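Local coordinates for major royal jelly protein 1 (Apis mellifera, PDB 5YYL) that is the most abundant protein of royal jelly, the food of honeybee larvae, probably serves in their nutrition, and binds the sterol 24-methylenecholesterol, at residues I368-Y372 with I373-Y377; T156-L159 with T160-Q163; T304-S307 with A308-V311; V86-S89 with L90-I93. All coordinates share one frame; numbering follows the deposited sequence.

Contact 1. Residues I368-Y372 with I373-Y377; sequences IFDRY and INREY. With 94R ((3beta,14beta,17alpha)-ergosta-5,24(28)-dien-3-ol), chain H; 94R ((3beta,14beta,17alpha)-ergosta-5,24(28)-dien-3-ol), chain F.
The carboxylate of Asp370 and the guanidinium of Arg375 meet obliquely, their planes 27° apart. Asp370 OD2 is 3.6 Å from Arg375 NE but well out of the guanidinium plane. This salt bridge rests on charge alone, since no N-H of Arg375 points at the oxygen. The ring of Phe369 has a sterol on one face: C26 of the chain H molecule lies 3.5 Å above the ring plane, over its centre. The ring of Tyr372 has Arg371 CG over one face, offset toward the rim, and Phe369 CA in plane at its edge. Tyr372 also stacks with Phe426, and its OH is hydrogen-bonded to a polar side chain of the chain of another protein. Ile373 N donates to Asp370 O (3.1 Å), which joins the 3-10 segment 368-372 to strand 373-383. Ile373 carries CG1 beside its own N (chi1 -46°), where it packs 3.5 Å from Phe369 O. From there Ile373 CD1 reaches to 3.3 Å from C3 of the chain F sterol. Two sterols are thus served by one short turn, one at the methyl end of its tail and one at its hydroxyl-bearing ring. Each sterol hydroxyl bonds to a Pro364 O, one in this chain and one in the second subunit. The turn meets both sterols by apolar contact, while its ion pair probably acts without a directed N-H bond.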
loop_
_atom_site.group_PDB
_atom_site.type_symbol
_atom_site.label_atom_id
_atom_site.label_comp_id
_atom_site.label_asym_id
_atom_site.label_seq_id
_atom_site.Cartn_x
_atom_site.Cartn_y
_atom_site.Cartn_z
ATOM N N ILE A 368 -20.810 -0.018 -5.838
ATOM C CA ILE A 368 -20.320 -1.228 -6.536
ATOM C C ILE A 368 -20.046 -2.396 -5.575
ATOM O O ILE A 368 -20.240 -3.554 -5.941
ATOM C CB ILE A 368 -19.008 -0.953 -7.321
ATOM C CG1 ILE A 368 -19.095 0.357 -8.124
ATOM C CG2 ILE A 368 -18.700 -2.078 -8.303
ATOM N N PHE A 369 -19.591 -2.078 -4.361
ATOM C CA PHE A 369 -19.302 -3.059 -3.332
ATOM C C PHE A 369 -20.426 -3.314 -2.332
ATOM O O PHE A 369 -20.215 -4.029 -1.353
ATOM C CB PHE A 369 -18.039 -2.646 -2.545
ATOM C CG PHE A 369 -16.808 -2.435 -3.395
ATOM C CD1 PHE A 369 -16.579 -3.178 -4.548
ATOM C CD2 PHE A 369 -15.854 -1.502 -3.015
ATOM C CE1 PHE A 369 -15.432 -2.974 -5.318
ATOM C CE2 PHE A 369 -14.726 -1.283 -3.788
ATOM C CZ PHE A 369 -14.504 -2.031 -4.941
ATOM N N ASP A 370 -21.615 -2.771 -2.554
ATOM C CA ASP A 370 -22.729 -2.988 -1.612
ATOM C C ASP A 370 -23.036 -4.471 -1.410
ATOM O O ASP A 370 -23.350 -4.902 -0.305
ATOM C CB ASP A 370 -24.014 -2.273 -2.077
ATOM C CG ASP A 370 -23.926 -0.746 -1.981
ATOM O OD1 ASP A 370 -24.702 -0.063 -2.703
ATOM O OD2 ASP A 370 -23.095 -0.231 -1.195
ATOM N N ARG A 371 -22.938 -5.241 -2.495
ATOM C CA ARG A 371 -23.174 -6.684 -2.482
ATOM C C ARG A 371 -22.305 -7.479 -1.500
ATOM O O ARG A 371 -22.708 -8.556 -1.048
ATOM C CB ARG A 371 -23.020 -7.250 -3.893
ATOM C CG ARG A 371 -21.620 -7.179 -4.498
ATOM C CD ARG A 371 -21.557 -7.851 -5.865
ATOM N NE ARG A 371 -22.395 -7.118 -6.834
ATOM C CZ ARG A 371 -23.153 -7.659 -7.791
ATOM N NH1 ARG A 371 -23.214 -8.974 -7.973
ATOM N NH2 ARG A 371 -23.871 -6.857 -8.564
ATOM N N TYR A 372 -21.126 -6.955 -1.175
ATOM C CA TYR A 372 -20.219 -7.608 -0.246
ATOM C C TYR A 372 -20.438 -7.288 1.222
ATOM O O TYR A 372 -19.796 -7.891 2.078
ATOM C CB TYR A 372 -18.802 -7.238 -0.608
ATOM C CG TYR A 372 -18.423 -7.669 -1.992
ATOM C CD1 TYR A 372 -18.209 -9.007 -2.275
ATOM C CD2 TYR A 372 -18.270 -6.749 -3.010
ATOM C CE1 TYR A 372 -17.847 -9.418 -3.543
ATOM C CE2 TYR A 372 -17.914 -7.142 -4.280
ATOM C CZ TYR A 372 -17.702 -8.482 -4.540
ATOM O OH TYR A 372 -17.334 -8.895 -5.791
ATOM N N ILE A 373 -21.338 -6.353 1.525
ATOM C CA ILE A 373 -21.389 -5.720 2.844
ATOM C C ILE A 373 -22.803 -5.620 3.377
ATOM O O ILE A 373 -23.677 -5.054 2.716
ATOM C CB ILE A 373 -20.794 -4.291 2.807
ATOM C CG1 ILE A 373 -19.467 -4.319 2.046
ATOM C CG2 ILE A 373 -20.586 -3.766 4.228
ATOM C CD1 ILE A 373 -18.598 -3.129 2.192
ATOM N N ASN A 374 -23.006 -6.152 4.583
ATOM C CA ASN A 374 -24.194 -5.840 5.366
ATOM C C ASN A 374 -23.936 -4.517 6.035
ATOM O O ASN A 374 -23.291 -4.481 7.079
ATOM C CB ASN A 374 -24.457 -6.920 6.410
ATOM C CG ASN A 374 -24.933 -8.208 5.799
ATOM O OD1 ASN A 374 -25.622 -8.204 4.782
ATOM N ND2 ASN A 374 -24.567 -9.319 6.406
ATOM N N ARG A 375 -24.420 -3.437 5.417
ATOM C CA ARG A 375 -23.966 -2.079 5.766
ATOM C C ARG A 375 -24.623 -1.508 7.025
ATOM O O ARG A 375 -23.992 -0.727 7.732
ATOM C CB ARG A 375 -24.163 -1.115 4.592
ATOM C CG ARG A 375 -23.271 -1.453 3.396
ATOM C CD ARG A 375 -23.643 -0.771 2.056
ATOM N NE ARG A 375 -24.250 0.581 2.088
ATOM C CZ ARG A 375 -23.629 1.713 2.425
ATOM N NH1 ARG A 375 -22.353 1.683 2.811
ATOM N NH2 ARG A 375 -24.281 2.873 2.395
ATOM N N GLU A 376 -25.861 -1.900 7.304
ATOM C CA GLU A 376 -26.669 -1.271 8.351
ATOM C C GLU A 376 -26.372 -1.840 9.724
ATOM O O GLU A 376 -26.285 -3.055 9.884
ATOM C CB GLU A 376 -28.163 -1.462 8.092
ATOM C CG GLU A 376 -28.754 -0.471 7.111
ATOM C CD GLU A 376 -30.243 -0.716 6.882
ATOM O OE1 GLU A 376 -31.008 0.303 6.969
ATOM O OE2 GLU A 376 -30.642 -1.902 6.629
ATOM N N TYR A 377 -26.248 -0.945 10.703
ATOM C CA TYR A 377 -26.080 -1.303 12.111
ATOM C C TYR A 377 -26.929 -0.421 13.005
ATOM O O TYR A 377 -27.261 0.713 12.648
ATOM C CB TYR A 377 -24.606 -1.202 12.535
ATOM C CG TYR A 377 -23.958 0.156 12.389
ATOM C CD1 TYR A 377 -23.420 0.576 11.175
ATOM C CD2 TYR A 377 -23.838 1.012 13.485
ATOM C CE1 TYR A 377 -22.814 1.820 11.060
ATOM C CE2 TYR A 377 -23.216 2.263 13.378
ATOM C CZ TYR A 377 -22.718 2.665 12.173
ATOM O OH TYR A 377 -22.127 3.904 12.062
HETATM C C1 94R H . -7.135 -13.180 5.879
HETATM O O1 94R H . -6.789 -16.296 7.924
HETATM C C2 94R H . -6.423 -14.326 6.592
HETATM C C3 94R H . -7.463 -15.221 7.252
HETATM C C4 94R H . -8.432 -15.808 6.224
HETATM C C5 94R H . -8.979 -14.750 5.288
HETATM C C10 94R H . -8.101 -13.626 4.758
HETATM C C19 94R H . -7.288 -14.133 3.563
HETATM C C9 94R H . -9.013 -12.456 4.367
HETATM C C11 94R H . -8.244 -11.238 3.858
HETATM C C12 94R H . -9.135 -10.070 3.448
HETATM C C13 94R H . -10.164 -10.494 2.405
HETATM C C18 94R H . -9.477 -10.901 1.088
HETATM C C17 94R H . -11.275 -9.472 2.156
HETATM C C20 94R H . -10.998 -8.282 1.228
HETATM C C22 94R H . -12.169 -7.304 1.288
HETATM C C23 94R H . -12.513 -6.910 -0.130
HETATM C C24 94R H . -13.518 -5.804 -0.239
HETATM C C28 94R H . -14.555 -5.653 0.566
HETATM C C25 94R H . -13.337 -4.860 -1.367
HETATM C C27 94R H . -13.211 -3.436 -0.849
HETATM C C26 94R H . -14.513 -5.090 -2.308
HETATM C C21 94R H . -9.707 -7.512 1.498
HETATM C C16 94R H . -12.418 -10.338 1.639
HETATM C C15 94R H . -12.136 -11.753 2.143
HETATM C C14 94R H . -10.946 -11.607 3.062
HETATM C C8 94R H . -10.127 -12.848 3.409
HETATM C C7 94R H . -11.011 -13.885 4.066
HETATM C C6 94R H . -10.266 -14.867 4.952
HETATM C C1 94R F . -15.328 -0.921 1.722
HETATM O O1 94R F . -18.551 1.064 1.360
HETATM C C2 94R F . -16.234 0.215 1.237
HETATM C C3 94R F . -17.652 0.016 1.745
HETATM C C4 94R F . -17.679 -0.079 3.267
HETATM C C5 94R F . -16.586 -0.950 3.836
HETATM C C10 94R F . -15.204 -0.940 3.241
HETATM C C19 94R F . -14.522 0.342 3.717
HETATM C C9 94R F . -14.457 -2.206 3.677
HETATM C C11 94R F . -12.997 -2.270 3.199
HETATM C C12 94R F . -12.206 -3.500 3.673
HETATM C C13 94R F . -12.260 -3.597 5.195
HETATM C C18 94R F . -11.486 -2.442 5.839
HETATM C C17 94R F . -11.825 -4.938 5.799
HETATM C C20 94R F . -10.337 -5.216 6.003
HETATM C C22 94R F . -10.161 -6.658 6.462
HETATM C C23 94R F . -8.963 -6.822 7.381
HETATM C C24 94R F . -8.760 -8.255 7.860
HETATM C C28 94R F . -9.696 -9.206 7.880
HETATM C C25 94R F . -7.404 -8.584 8.395
HETATM C C27 94R F . -6.882 -9.886 7.776
HETATM C C26 94R F . -7.475 -8.624 9.919
HETATM C C21 94R F . -9.523 -5.005 4.735
HETATM C C16 94R F . -12.589 -5.003 7.128
HETATM C C15 94R F . -13.756 -4.031 7.022
HETATM C C14 94R F . -13.736 -3.639 5.558
HETATM C C8 94R F . -14.538 -2.415 5.182
HETATM C C7 94R F . -15.974 -2.607 5.612
HETATM C C6 94R F . -16.920 -1.683 4.902
#

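Contact 2. Residues T156-L159 with T160-Q163; sequences TFDL and TTSQ
Thr160 opens the turn with its hydroxyl at the carboxylate of Asp158. Thr160 OG1 lies 2.8 Å from Asp158 OD2 and 3.1 Å from Asp158 OD1. Asp158 holds CG anti to its backbone N (chi1 -171°), and this swings the carboxylate forward over the turn. Thr161 comes next, its side chain crossing that of Asp158 at about a right angle. Its OG1 plays two parts. It donates to Asp158 O (3.3 Å), tilted from the carbonyl plane, and it accepts from Gln163 N (3.0 Å). The second bond makes an ST turn. Thr161 N adds a weak bond to Asp158 O. The loop links strands 153-158 and 163-169, an antiparallel hairpin at one side of a four-stranded sheet. That sheet is one blade of the beta-propeller. Ser162 has a positive phi (67°), which helps reverse the chain. Ser162 N donates to Asp158 O at 2.8 Å, nearly along the C=O axis but with a bent N-H...O angle of 130°. Asp158 O is therefore held by a hydroxyl and a backbone N-H, besides the weak bond. Gln163 begins the return: its O accepts from Asp158 N (2.8 Å). The same oxygen receives a CA-H...O contact from Phe157 CA (3.4 Å) and sits at the edge of the Phe157 ring, near its plane. The Phe157 ring also meets that of Phe112 edge-to-face and packs on Val137 and Leu164.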
loop_
_atom_site.group_PDB
_atom_site.type_symbol
_atom_site.label_atom_id
_atom_site.label_comp_id
_atom_site.label_asym_id
_atom_site.label_seq_id
_atom_site.Cartn_x
_atom_site.Cartn_y
_atom_site.Cartn_z
ATOM N N THR A 156 -31.359 23.464 14.157
ATOM C CA THR A 156 -30.820 22.809 12.975
ATOM C C THR A 156 -29.385 23.266 12.746
ATOM O O THR A 156 -29.166 24.322 12.176
ATOM C CB THR A 156 -31.677 23.150 11.749
ATOM O OG1 THR A 156 -32.963 22.541 11.893
ATOM C CG2 THR A 156 -31.046 22.638 10.447
ATOM N N PHE A 157 -28.416 22.469 13.195
ATOM C CA PHE A 157 -26.989 22.761 13.018
ATOM C C PHE A 157 -26.430 22.128 11.748
ATOM O O PHE A 157 -26.880 21.070 11.344
ATOM C CB PHE A 157 -26.194 22.236 14.201
ATOM C CG PHE A 157 -26.623 22.807 15.514
ATOM C CD1 PHE A 157 -26.033 23.964 16.003
ATOM C CD2 PHE A 157 -27.604 22.189 16.272
ATOM C CE1 PHE A 157 -26.417 24.493 17.221
ATOM C CE2 PHE A 157 -27.999 22.712 17.491
ATOM C CZ PHE A 157 -27.395 23.862 17.969
ATOM N N ASP A 158 -25.448 22.781 11.127
ATOM C CA ASP A 158 -24.684 22.176 10.036
ATOM C C ASP A 158 -23.525 21.412 10.665
ATOM O O ASP A 158 -22.629 22.019 11.266
ATOM C CB ASP A 158 -24.180 23.242 9.053
ATOM C CG ASP A 158 -23.555 22.645 7.783
ATOM O OD1 ASP A 158 -23.751 21.443 7.499
ATOM O OD2 ASP A 158 -22.869 23.392 7.049
ATOM N N LEU A 159 -23.562 20.087 10.534
ATOM C CA LEU A 159 -22.552 19.210 11.132
ATOM C C LEU A 159 -21.161 19.406 10.568
ATOM O O LEU A 159 -20.178 19.170 11.275
ATOM C CB LEU A 159 -22.959 17.727 11.026
ATOM C CG LEU A 159 -24.137 17.347 11.937
ATOM C CD1 LEU A 159 -24.864 16.147 11.401
ATOM C CD2 LEU A 159 -23.681 17.071 13.357
ATOM N N THR A 160 -21.080 19.852 9.312
ATOM C CA THR A 160 -19.782 20.135 8.676
ATOM C C THR A 160 -19.059 21.296 9.379
ATOM O O THR A 160 -17.844 21.246 9.547
ATOM C CB THR A 160 -19.921 20.465 7.165
ATOM O OG1 THR A 160 -20.655 21.676 6.993
ATOM C CG2 THR A 160 -20.633 19.352 6.398
ATOM N N THR A 161 -19.814 22.319 9.800
ATOM C CA THR A 161 -19.250 23.525 10.424
ATOM C C THR A 161 -19.411 23.628 11.934
ATOM O O THR A 161 -18.733 24.437 12.545
ATOM C CB THR A 161 -19.913 24.791 9.848
ATOM O OG1 THR A 161 -21.294 24.824 10.228
ATOM C CG2 THR A 161 -19.806 24.829 8.327
ATOM N N SER A 162 -20.323 22.855 12.520
ATOM C CA SER A 162 -20.720 22.995 13.937
ATOM C C SER A 162 -21.452 24.314 14.246
ATOM O O SER A 162 -21.610 24.680 15.415
ATOM C CB SER A 162 -19.529 22.822 14.897
ATOM O OG SER A 162 -18.665 21.772 14.506
ATOM N N GLN A 163 -21.915 25.010 13.206
ATOM C CA GLN A 163 -22.633 26.267 13.377
ATOM C C GLN A 163 -24.131 26.032 13.171
ATOM O O GLN A 163 -24.541 25.066 12.532
ATOM C CB GLN A 163 -22.107 27.346 12.413
ATOM C CG GLN A 163 -20.661 27.786 12.669
ATOM C CD GLN A 163 -20.459 28.493 14.007
ATOM O OE1 GLN A 163 -21.159 29.462 14.344
ATOM N NE2 GLN A 163 -19.481 28.014 14.773
#

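Contact 3. Residues T304-S307 with A308-V311; sequences TQSS and AKVV
Lys309 runs back along its own strand and brings its amino group to the hydroxyl of Ser306. The side chain is bent at chi3 (-94°), so CE and NZ turn toward the preceding residues. Lys309 NZ gives Ser306 OG a weak hydrogen bond of 3.2 Å. Lys309 CE lies alongside, 3.4 Å from Ser306 OG and 3.2 Å from Ser307 O. Ser306 points its CB toward the segment 308-311, and a chi1 of 66° places OG by the lysine amino group. The stronger polar partner of both groups is Ser268 OG, and Lys309 NZ also has a weak bond to Gly255 O. The buried amino group is thus held among Ser306 OG and oxygens of the neighbouring sheet. Ser307 points its CB away from segment 308-311, and its OG donates instead to Ile354 O. Ser306 and Lys309 are three residues apart, yet their polar ends meet on one side of the strand. A break in the usual alternation accounts for this. Ser307 and Ala308 both form backbone hydrogen bonds with Gly320 on the partner strand, which fits a beta bulge. The strand, 306-311, is one of the two outermost strands of an antiparallel four-stranded sheet and the first arm of a hairpin with 316-321. Ser306 and Lys309 link this blade of the beta-propeller to the blade before it.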
loop_
_atom_site.group_PDB
_atom_site.type_symbol
_atom_site.label_atom_id
_atom_site.label_comp_id
_atom_site.label_asym_id
_atom_site.label_seq_id
_atom_site.Cartn_x
_atom_site.Cartn_y
_atom_site.Cartn_z
ATOM N N THR A 304 -46.515 -6.642 25.986
ATOM C CA THR A 304 -46.092 -5.551 26.871
ATOM C C THR A 304 -46.018 -4.219 26.106
ATOM O O THR A 304 -46.267 -4.171 24.904
ATOM C CB THR A 304 -44.740 -5.892 27.542
ATOM O OG1 THR A 304 -44.384 -4.869 28.478
ATOM C CG2 THR A 304 -43.559 -6.108 26.484
ATOM N N GLN A 305 -45.684 -3.153 26.819
ATOM C CA GLN A 305 -45.537 -1.832 26.216
ATOM C C GLN A 305 -44.268 -1.741 25.370
ATOM O O GLN A 305 -43.266 -2.340 25.699
ATOM C CB GLN A 305 -45.546 -0.737 27.296
ATOM C CG GLN A 305 -46.839 -0.650 28.110
ATOM C CD GLN A 305 -46.755 -1.207 29.538
ATOM O OE1 GLN A 305 -45.982 -2.107 29.839
ATOM N NE2 GLN A 305 -47.586 -0.675 30.413
ATOM N N SER A 306 -44.321 -0.999 24.276
ATOM C CA SER A 306 -43.143 -0.721 23.467
ATOM C C SER A 306 -42.517 0.608 23.913
ATOM O O SER A 306 -43.231 1.515 24.367
ATOM C CB SER A 306 -43.502 -0.666 21.985
ATOM O OG SER A 306 -44.348 0.445 21.690
ATOM N N SER A 307 -41.187 0.703 23.804
ATOM C CA SER A 307 -40.434 1.906 24.179
ATOM C C SER A 307 -40.018 2.597 22.869
ATOM O O SER A 307 -40.864 2.776 21.991
ATOM C CB SER A 307 -39.241 1.528 25.064
ATOM O OG SER A 307 -38.358 0.694 24.359
ATOM N N ALA A 308 -38.752 2.973 22.706
ATOM C CA ALA A 308 -38.304 3.615 21.474
ATOM C C ALA A 308 -38.373 2.680 20.271
ATOM O O ALA A 308 -38.479 1.460 20.412
ATOM C CB ALA A 308 -36.887 4.124 21.639
ATOM N N LYS A 309 -38.300 3.275 19.090
ATOM C CA LYS A 309 -38.519 2.552 17.842
ATOM C C LYS A 309 -37.572 3.056 16.754
ATOM O O LYS A 309 -37.204 4.217 16.741
ATOM C CB LYS A 309 -39.980 2.731 17.399
ATOM C CG LYS A 309 -40.908 1.576 17.738
ATOM C CD LYS A 309 -42.382 1.956 17.915
ATOM C CE LYS A 309 -42.657 2.214 19.382
ATOM N NZ LYS A 309 -43.940 2.873 19.694
ATOM N N VAL A 310 -37.221 2.190 15.821
ATOM C CA VAL A 310 -36.434 2.587 14.667
ATOM C C VAL A 310 -36.706 1.641 13.498
ATOM O O VAL A 310 -36.996 0.476 13.709
ATOM C CB VAL A 310 -34.920 2.640 15.033
ATOM C CG1 VAL A 310 -34.368 1.260 15.385
ATOM C CG2 VAL A 310 -34.090 3.286 13.929
ATOM N N VAL A 311 -36.621 2.157 12.276
ATOM C CA VAL A 311 -36.784 1.369 11.062
ATOM C C VAL A 311 -35.533 1.446 10.205
ATOM O O VAL A 311 -34.991 2.515 9.983
ATOM C CB VAL A 311 -37.964 1.852 10.201
ATOM C CG1 VAL A 311 -38.317 0.788 9.173
ATOM C CG2 VAL A 311 -39.199 2.181 11.061
#

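Contact 4. Residues V86-S89 with L90-I93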
loop_
_atom_site.group_PDB
_atom_site.type_symbol
_atom_site.label_atom_id
_atom_site.label_comp_id
_atom_site.label_asym_id
_atom_site.label_seq_id
_atom_site.Cartn_x
_atom_site.Cartn_y
_atom_site.Cartn_z
ATOM N N VAL A 86 -27.350 19.743 35.805
ATOM C CA VAL A 86 -27.052 19.221 34.485
ATOM C C VAL A 86 -26.456 20.364 33.669
ATOM O O VAL A 86 -27.201 21.175 33.124
ATOM C CB VAL A 86 -28.307 18.636 33.813
ATOM C CG1 VAL A 86 -27.999 18.231 32.374
ATOM C CG2 VAL A 86 -28.805 17.437 34.610
ATOM N N PRO A 87 -25.111 20.432 33.598
ATOM C CA PRO A 87 -24.413 21.571 32.987
ATOM C C PRO A 87 -24.774 21.823 31.538
ATOM O O PRO A 87 -25.041 22.972 31.169
ATOM C CB PRO A 87 -22.930 21.194 33.104
ATOM C CG PRO A 87 -22.896 19.743 33.409
ATOM C CD PRO A 87 -24.161 19.440 34.140
ATOM N N SER A 88 -24.768 20.764 30.723
ATOM C CA SER A 88 -25.176 20.868 29.320
ATOM C C SER A 88 -26.141 19.780 28.949
ATOM O O SER A 88 -26.102 18.682 29.523
ATOM C CB SER A 88 -23.974 20.809 28.388
ATOM O OG SER A 88 -24.395 20.894 27.027
ATOM N N SER A 89 -27.006 20.102 27.983
ATOM C CA SER A 89 -28.024 19.165 27.514
ATOM C C SER A 89 -27.582 18.463 26.241
ATOM O O SER A 89 -27.638 17.246 26.180
ATOM C CB SER A 89 -29.351 19.866 27.268
ATOM O OG SER A 89 -30.340 18.889 27.032
ATOM N N LEU A 90 -27.176 19.236 25.239
ATOM C CA LEU A 90 -26.674 18.695 23.992
ATOM C C LEU A 90 -25.160 18.466 24.082
ATOM O O LEU A 90 -24.390 19.426 24.169
ATOM C CB LEU A 90 -27.007 19.639 22.834
ATOM C CG LEU A 90 -26.615 19.175 21.435
ATOM C CD1 LEU A 90 -27.200 17.806 21.118
ATOM C CD2 LEU A 90 -27.075 20.199 20.417
ATOM N N ASN A 91 -24.739 17.198 24.058
ATOM C CA ASN A 91 -23.313 16.823 24.206
ATOM C C ASN A 91 -22.806 15.836 23.157
ATOM O O ASN A 91 -23.592 15.234 22.440
ATOM C CB ASN A 91 -23.072 16.193 25.579
ATOM C CG ASN A 91 -23.810 16.913 26.674
ATOM O OD1 ASN A 91 -23.641 18.120 26.834
ATOM N ND2 ASN A 91 -24.654 16.192 27.410
ATOM N N VAL A 92 -21.476 15.706 23.085
ATOM C CA VAL A 92 -20.805 14.604 22.389
ATOM C C VAL A 92 -19.886 13.909 23.367
ATOM O O VAL A 92 -19.531 14.481 24.385
ATOM C CB VAL A 92 -19.999 15.031 21.143
ATOM C CG1 VAL A 92 -20.919 15.595 20.086
ATOM C CG2 VAL A 92 -18.925 16.036 21.479
ATOM N N ILE A 93 -19.512 12.673 23.053
ATOM C CA ILE A 93 -18.573 11.927 23.876
ATOM C C ILE A 93 -17.199 12.420 23.484
ATOM O O ILE A 93 -16.916 12.584 22.304
ATOM C CB ILE A 93 -18.687 10.404 23.705
ATOM C CG1 ILE A 93 -20.141 9.958 23.925
ATOM C CG2 ILE A 93 -17.775 9.687 24.695
ATOM C CD1 ILE A 93 -20.354 8.453 23.874
#
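Ser88 holds OG anti to its backbone N (chi1 179°), while Asn91 holds CG beside its own N and anti to its carbonyl carbon (chi1 -41°). These torsions bring the hydroxyl and the amide together across the entry to strand 90-94. Ser88 OG donates to Asn91 OD1 at 2.9 Å. It approaches the amide oxygen from beyond its end, tilted 20° from the carbonyl plane. Ser88 OG is also 3.2 Å from Leu90 O. The amide nitrogen is turned the other way: Asn91 ND2 is 3.4 Å from Ser89 O, at an angle too poor for a hydrogen bond, and has a weak bond to Val78 O on the adjacent strand. Ser89 and Leu90 aim their CB atoms away from each other's segment. Ser89 OG has its partners elsewhere, in Met80 O and Ala124 N. Backbone bonds tie Ser89 to Met80 and Asn91 to Val78, which sets the end of the loop and the start of strand 90-94 against strand 75-81. Strand 90-94 is an inner strand of an antiparallel four-stranded blade of the beta-propeller. All four touching residues are buried. The serine hydroxyl gives the amide oxygen of Asn91 a polar partner there, and the bond helps fix which way the amide is turned.

Overall arrangement
The four contacts follow the chain in the order 4, 2, 3, 1 and are spread over the propeller. Contacts 2 and 4 are neighbours, with centres 16 Å apart. They touch where Phe157 CE2 packs on Leu90 CD2 at 4.0 Å, so two blades pack against each other there. Contact 3 is far from both, its nearest atoms about 16 Å from contact 2 and about 17 Å from contact 4. It comes within about 5 Å of contact 1 at the nearest atoms, without touching. Contact 1 alone carries part of the sterol pocket, through Ile373. Contacts 2, 3 and 4 lie away from the sterol pocket.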